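Local coordinates for protein tapirin (Caldicellulosiruptor hydrothermalis, PDB 6N2C) that binds cellulose and probably attaches this extremely thermophilic bacterium to plant biomass through a zinc-containing beta-helix domain, at residues Leu360-Ser365 and Asn379-Asp384; Ser397-Ile402 and Glu418-Pro423. All coordinates share one frame; numbering follows the deposited sequence.

Interaction 1 of 2, residues Leu360-Ser365 and Asn379-Asp384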
loop_
_atom_site.group_PDB
_atom_site.type_symbol
_atom_site.label_atom_id
_atom_site.label_comp_id
_atom_site.label_asym_id
_atom_site.label_seq_id
_atom_site.Cartn_x
_atom_site.Cartn_y
_atom_site.Cartn_z
ATOM N N LEU A 360 -21.693 1.110 12.148
ATOM C CA LEU A 360 -21.800 1.868 10.911
ATOM C C LEU A 360 -22.427 3.217 11.290
ATOM O O LEU A 360 -23.577 3.255 11.803
ATOM C CB LEU A 360 -22.670 1.130 9.883
ATOM C CG LEU A 360 -23.007 1.962 8.638
ATOM C CD1 LEU A 360 -21.797 2.493 7.867
ATOM C CD2 LEU A 360 -23.910 1.260 7.679
ATOM N N ASP A 361 -21.699 4.304 11.094
ATOM C CA ASP A 361 -22.206 5.636 11.525
ATOM C C ASP A 361 -22.254 6.521 10.320
ATOM O O ASP A 361 -21.283 6.560 9.577
ATOM C CB ASP A 361 -21.235 6.270 12.516
ATOM C CG ASP A 361 -21.246 5.653 13.912
ATOM O OD1 ASP A 361 -21.338 4.422 14.043
ATOM O OD2 ASP A 361 -21.130 6.450 14.923
ATOM N N ILE A 362 -23.381 7.233 10.098
ATOM C CA ILE A 362 -23.536 8.145 8.960
ATOM C C ILE A 362 -24.066 9.451 9.570
ATOM O O ILE A 362 -25.146 9.419 10.256
ATOM C CB ILE A 362 -24.525 7.613 7.965
ATOM C CG1 ILE A 362 -24.241 6.104 7.619
ATOM C CG2 ILE A 362 -24.474 8.326 6.651
ATOM C CD1 ILE A 362 -25.470 5.280 7.428
ATOM N N ILE A 363 -23.311 10.544 9.411
ATOM C CA ILE A 363 -23.467 11.719 10.308
ATOM C C ILE A 363 -23.566 12.954 9.462
ATOM O O ILE A 363 -22.609 13.317 8.731
ATOM C CB ILE A 363 -22.328 11.901 11.327
ATOM C CG1 ILE A 363 -22.036 10.631 12.150
ATOM C CG2 ILE A 363 -22.639 13.055 12.286
ATOM C CD1 ILE A 363 -23.166 10.059 12.972
ATOM N N GLY A 364 -24.749 13.610 9.489
ATOM C CA GLY A 364 -24.953 14.826 8.760
ATOM C C GLY A 364 -25.530 14.741 7.385
ATOM O O GLY A 364 -25.499 13.749 6.699
ATOM N N SER A 365 -26.032 15.895 6.939
ATOM C CA SER A 365 -26.794 16.018 5.746
ATOM C C SER A 365 -26.025 15.882 4.413
ATOM O O SER A 365 -26.636 15.621 3.380
ATOM C CB SER A 365 -27.612 17.367 5.796
ATOM O OG SER A 365 -26.744 18.476 5.604
ATOM N N ASN A 379 -23.711 -4.408 13.103
ATOM C CA ASN A 379 -24.181 -4.635 14.449
ATOM C C ASN A 379 -24.938 -3.408 14.979
ATOM O O ASN A 379 -26.118 -3.503 15.349
ATOM C CB ASN A 379 -23.039 -5.028 15.367
ATOM C CG ASN A 379 -23.495 -5.048 16.860
ATOM O OD1 ASN A 379 -24.627 -5.444 17.167
ATOM N ND2 ASN A 379 -22.591 -4.706 17.767
ATOM N N ASN A 380 -24.312 -2.222 14.934
ATOM C CA ASN A 380 -24.998 -1.026 15.323
ATOM C C ASN A 380 -24.999 -0.062 14.165
ATOM O O ASN A 380 -23.980 0.086 13.474
ATOM C CB ASN A 380 -24.367 -0.403 16.553
ATOM C CG ASN A 380 -24.525 -1.258 17.793
ATOM O OD1 ASN A 380 -25.601 -1.799 18.095
ATOM N ND2 ASN A 380 -23.432 -1.347 18.572
ATOM N N LEU A 381 -26.137 0.614 13.976
ATOM C CA LEU A 381 -26.330 1.650 12.958
ATOM C C LEU A 381 -26.650 2.949 13.658
ATOM O O LEU A 381 -27.610 2.982 14.438
ATOM C CB LEU A 381 -27.473 1.319 12.087
ATOM C CG LEU A 381 -27.873 2.329 10.969
ATOM C CD1 LEU A 381 -26.715 2.518 10.046
ATOM C CD2 LEU A 381 -29.039 1.866 10.168
ATOM N N LYS A 382 -25.864 4.011 13.402
ATOM C CA LYS A 382 -26.149 5.365 13.908
ATOM C C LYS A 382 -26.341 6.293 12.742
ATOM O O LYS A 382 -25.496 6.346 11.858
ATOM C CB LYS A 382 -25.029 5.912 14.803
ATOM C CG LYS A 382 -25.278 7.315 15.339
ATOM C CD LYS A 382 -24.153 7.702 16.281
ATOM C CE LYS A 382 -24.295 9.090 16.842
ATOM N NZ LYS A 382 -25.525 9.357 17.710
ATOM N N ILE A 383 -27.502 6.957 12.678
ATOM C CA ILE A 383 -27.836 7.964 11.678
ATOM C C ILE A 383 -28.148 9.261 12.489
ATOM O O ILE A 383 -28.958 9.229 13.434
ATOM C CB ILE A 383 -29.032 7.536 10.859
ATOM C CG1 ILE A 383 -28.636 6.388 9.928
ATOM C CG2 ILE A 383 -29.540 8.692 10.012
ATOM C CD1 ILE A 383 -29.792 5.781 9.232
ATOM N N ASP A 384 -27.379 10.330 12.210
ATOM C CA ASP A 384 -27.581 11.626 12.808
ATOM C C ASP A 384 -27.768 12.605 11.675
ATOM O O ASP A 384 -26.844 12.851 10.848
ATOM C CB ASP A 384 -26.425 11.950 13.757
ATOM C CG ASP A 384 -26.503 13.348 14.328
ATOM O OD1 ASP A 384 -27.545 13.948 14.208
ATOM O OD2 ASP A 384 -25.482 13.781 14.868
HETATM O O HOH W 1 -22.966 2.657 15.136
#

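Interaction 2 of 2, residues Ser397-Ile402 and Glu418-Pro423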
loop_
_atom_site.group_PDB
_atom_site.type_symbol
_atom_site.label_atom_id
_atom_site.label_comp_id
_atom_site.label_asym_id
_atom_site.label_seq_id
_atom_site.Cartn_x
_atom_site.Cartn_y
_atom_site.Cartn_z
ATOM N N SER A 397 -28.135 -6.155 13.413
ATOM C CA SER A 397 -28.373 -7.147 14.484
ATOM C C SER A 397 -28.375 -6.567 15.852
ATOM O O SER A 397 -28.799 -7.246 16.805
ATOM C CB SER A 397 -27.275 -8.190 14.396
ATOM O OG SER A 397 -26.008 -7.518 14.554
ATOM N N GLY A 398 -27.899 -5.302 16.044
ATOM C CA GLY A 398 -27.760 -4.705 17.349
ATOM C C GLY A 398 -28.795 -3.624 17.544
ATOM O O GLY A 398 -29.972 -3.912 17.536
ATOM N N THR A 399 -28.366 -2.360 17.627
ATOM C CA THR A 399 -29.291 -1.268 17.896
ATOM C C THR A 399 -29.124 -0.234 16.778
ATOM O O THR A 399 -27.986 0.075 16.322
ATOM C CB THR A 399 -28.883 -0.684 19.251
ATOM O OG1 THR A 399 -29.083 -1.705 20.263
ATOM C CG2 THR A 399 -29.673 0.537 19.581
ATOM N N ILE A 400 -30.242 0.357 16.380
ATOM C CA ILE A 400 -30.272 1.520 15.469
ATOM C C ILE A 400 -30.519 2.731 16.369
ATOM O O ILE A 400 -31.556 2.783 17.109
ATOM C CB ILE A 400 -31.401 1.412 14.465
ATOM C CG1 ILE A 400 -31.200 0.217 13.584
ATOM C CG2 ILE A 400 -31.519 2.648 13.572
ATOM C CD1 ILE A 400 -32.202 -0.027 12.501
ATOM N N THR A 401 -29.581 3.694 16.304
ATOM C CA THR A 401 -29.677 4.930 17.035
ATOM C C THR A 401 -29.935 6.037 15.977
ATOM O O THR A 401 -29.120 6.255 15.061
ATOM C CB THR A 401 -28.409 5.152 17.830
ATOM O OG1 THR A 401 -28.315 4.108 18.820
ATOM C CG2 THR A 401 -28.481 6.473 18.568
ATOM N N ILE A 402 -31.081 6.716 16.110
ATOM C CA ILE A 402 -31.413 7.826 15.232
ATOM C C ILE A 402 -31.510 9.136 16.031
ATOM O O ILE A 402 -31.898 9.144 17.216
ATOM C CB ILE A 402 -32.676 7.572 14.428
ATOM C CG1 ILE A 402 -33.855 7.108 15.329
ATOM C CG2 ILE A 402 -32.412 6.516 13.366
ATOM C CD1 ILE A 402 -35.203 7.248 14.641
ATOM N N GLU A 418 -33.872 -4.575 7.929
ATOM C CA GLU A 418 -34.213 -5.693 8.780
ATOM C C GLU A 418 -33.417 -5.577 10.042
ATOM O O GLU A 418 -32.179 -5.509 10.001
ATOM C CB GLU A 418 -33.878 -6.989 8.042
ATOM C CG GLU A 418 -34.239 -8.241 8.843
ATOM C CD GLU A 418 -33.932 -9.549 8.165
ATOM O OE1 GLU A 418 -33.297 -9.491 7.116
ATOM O OE2 GLU A 418 -34.342 -10.646 8.713
ATOM N N CYS A 419 -34.089 -5.498 11.163
ATOM C CA CYS A 419 -33.396 -5.138 12.400
ATOM C C CYS A 419 -33.987 -5.900 13.596
ATOM O O CYS A 419 -35.134 -6.320 13.570
ATOM C CB CYS A 419 -33.439 -3.656 12.559
ATOM S SG CYS A 419 -35.124 -2.951 12.734
ATOM N N ARG A 420 -33.160 -6.110 14.576
ATOM C CA ARG A 420 -33.524 -6.806 15.812
ATOM C C ARG A 420 -34.688 -6.095 16.501
ATOM O O ARG A 420 -35.625 -6.751 16.992
ATOM C CB ARG A 420 -32.277 -6.895 16.680
ATOM C CG ARG A 420 -32.552 -7.426 18.106
ATOM C CD ARG A 420 -31.408 -7.174 19.042
ATOM N NE ARG A 420 -31.201 -5.777 19.396
ATOM C CZ ARG A 420 -31.833 -5.088 20.350
ATOM N NH1 ARG A 420 -32.816 -5.628 21.135
ATOM N NH2 ARG A 420 -31.497 -3.817 20.528
ATOM N N SER A 421 -34.663 -4.738 16.501
ATOM C CA SER A 421 -35.610 -3.914 17.271
ATOM C C SER A 421 -35.805 -2.625 16.471
ATOM O O SER A 421 -34.844 -1.864 16.220
ATOM C CB SER A 421 -35.101 -3.620 18.644
ATOM O OG SER A 421 -36.054 -2.912 19.430
ATOM N N ILE A 422 -37.011 -2.434 16.000
ATOM C CA ILE A 422 -37.374 -1.167 15.362
ATOM C C ILE A 422 -37.299 0.001 16.395
ATOM O O ILE A 422 -37.919 -0.077 17.476
ATOM C CB ILE A 422 -38.759 -1.257 14.751
ATOM C CG1 ILE A 422 -38.750 -2.283 13.590
ATOM C CG2 ILE A 422 -39.150 0.084 14.103
ATOM C CD1 ILE A 422 -40.122 -2.535 12.993
ATOM N N PRO A 423 -36.512 1.054 16.070
ATOM C CA PRO A 423 -36.315 2.150 17.056
ATOM C C PRO A 423 -37.515 3.072 17.078
ATOM O O PRO A 423 -38.357 3.014 16.194
ATOM C CB PRO A 423 -35.079 2.864 16.549
ATOM C CG PRO A 423 -35.068 2.626 15.069
ATOM C CD PRO A 423 -35.687 1.270 14.858
HETATM O O HOH W 2 -32.028 -3.237 15.861
HETATM O O HOH W 3 -32.791 -0.663 17.567
#

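Interaction 1 of 2, residues Leu360-Ser365 and Asn379-Asp384
Leu360 to Ile363 pairs in parallel with Leu381 to Asp384, the axes of the two strands 4.8 Å apart, as successive turns of a beta-helix do. Five backbone hydrogen bonds join them, from Leu360 N to Asn380 O at one end to Gly364 N to Asp384 O at the other. On the buried face, Leu360 and Leu381 lie side by side with Leu360 CD2 3.9 Å from Leu381 CD1. That same methyl also meets Ile362 CD1, which in turn leans on Ile383 CG1, so like residues of neighbouring turns stack inside the coil. The opposite face carries Asp361, Ile363, Lys382 and Asp384. Lys382 leaves its backbone with CG opposite N (chi1 180°) and runs extended to CE, bringing CD to 3.5 Å from Asp361 OD2 while its ammonium NZ stays 6.0 Å from that oxygen, so the acid meets the lysine's methylenes. Asp361 OD1 accepts a hydrogen bond from a water 2.6 Å away, which may also turn a proton, weakly, to Asn380 O. Were Asp361 an alanine, the water would probably lose this short bond and the lysine chain its neighbour on that flank. Farther along, Ile363 CD1 rests 3.8 Å from Asp384 CB.

Interaction 2 of 2, residues Ser397-Ile402 and Glu418-Pro423
Arg420 lays its aliphatic chain along the backbone of Ser397 and Gly398, its CD 3.4 Å from Ser397 O, before the guanidinium turns toward Thr399. The chain leaves with CG opposite the backbone N (chi1 172°) and bends at chi3 (70°), which carries NE to 2.9 Å from Gly398 O. This hydrogen bond comes from above the carbonyl plane. NH2 adds a weak second bond to the same oxygen and another, 3.2 Å long, to Thr399 OG1, so one guanidinium edge spans two consecutive residues of the turn. Ser421 CB lies over one of its faces, offset toward the rim. Gly398 O also accepts a hydrogen bond from a water that is held in turn by Ser421 N, while a second water links Ile400 N to Ser421 O; these bridges fill in where the two backbones are too far apart to pair directly. Past these waters the contact becomes apolar. Ile400 sends CD1 to 3.8 Å from Cys419 CB, and its CG2 branch meets Pro423 CG at 3.9 Å, so the isoleucine is held between Cys419 and the Pro423 ring. Backbone hydrogen bonds of Thr399 and Thr401 tie this chain to Leu381 and Ile383 of strand 380-384, whereas residues 418-423 carry on from strand 416-419, on another face of the coil between strands 393-396 and 434-436; Phe434 of the latter packs against both Ile400 and Ile422.

Interaction 1 closes before interaction 2 opens along the chain, and their centres lie about 12 Å apart on the same side of the chain's centre, away from the zinc site. They meet through strands 380-384 and 400-403, neighbours on one parallel face of the beta-helix: Leu381 O probably bonds to Thr401 N and Asn380 OD1 to Thr399 N. Strand 400-403 is the last on that face at this end. Interaction 1 is therefore regular pairing between consecutive turns, whereas in interaction 2 the next turn no longer adds a strand there: an arginine covers Ser397 to Thr399, and a water and a proline meet Ile400, consistent with this face of the coil ending here.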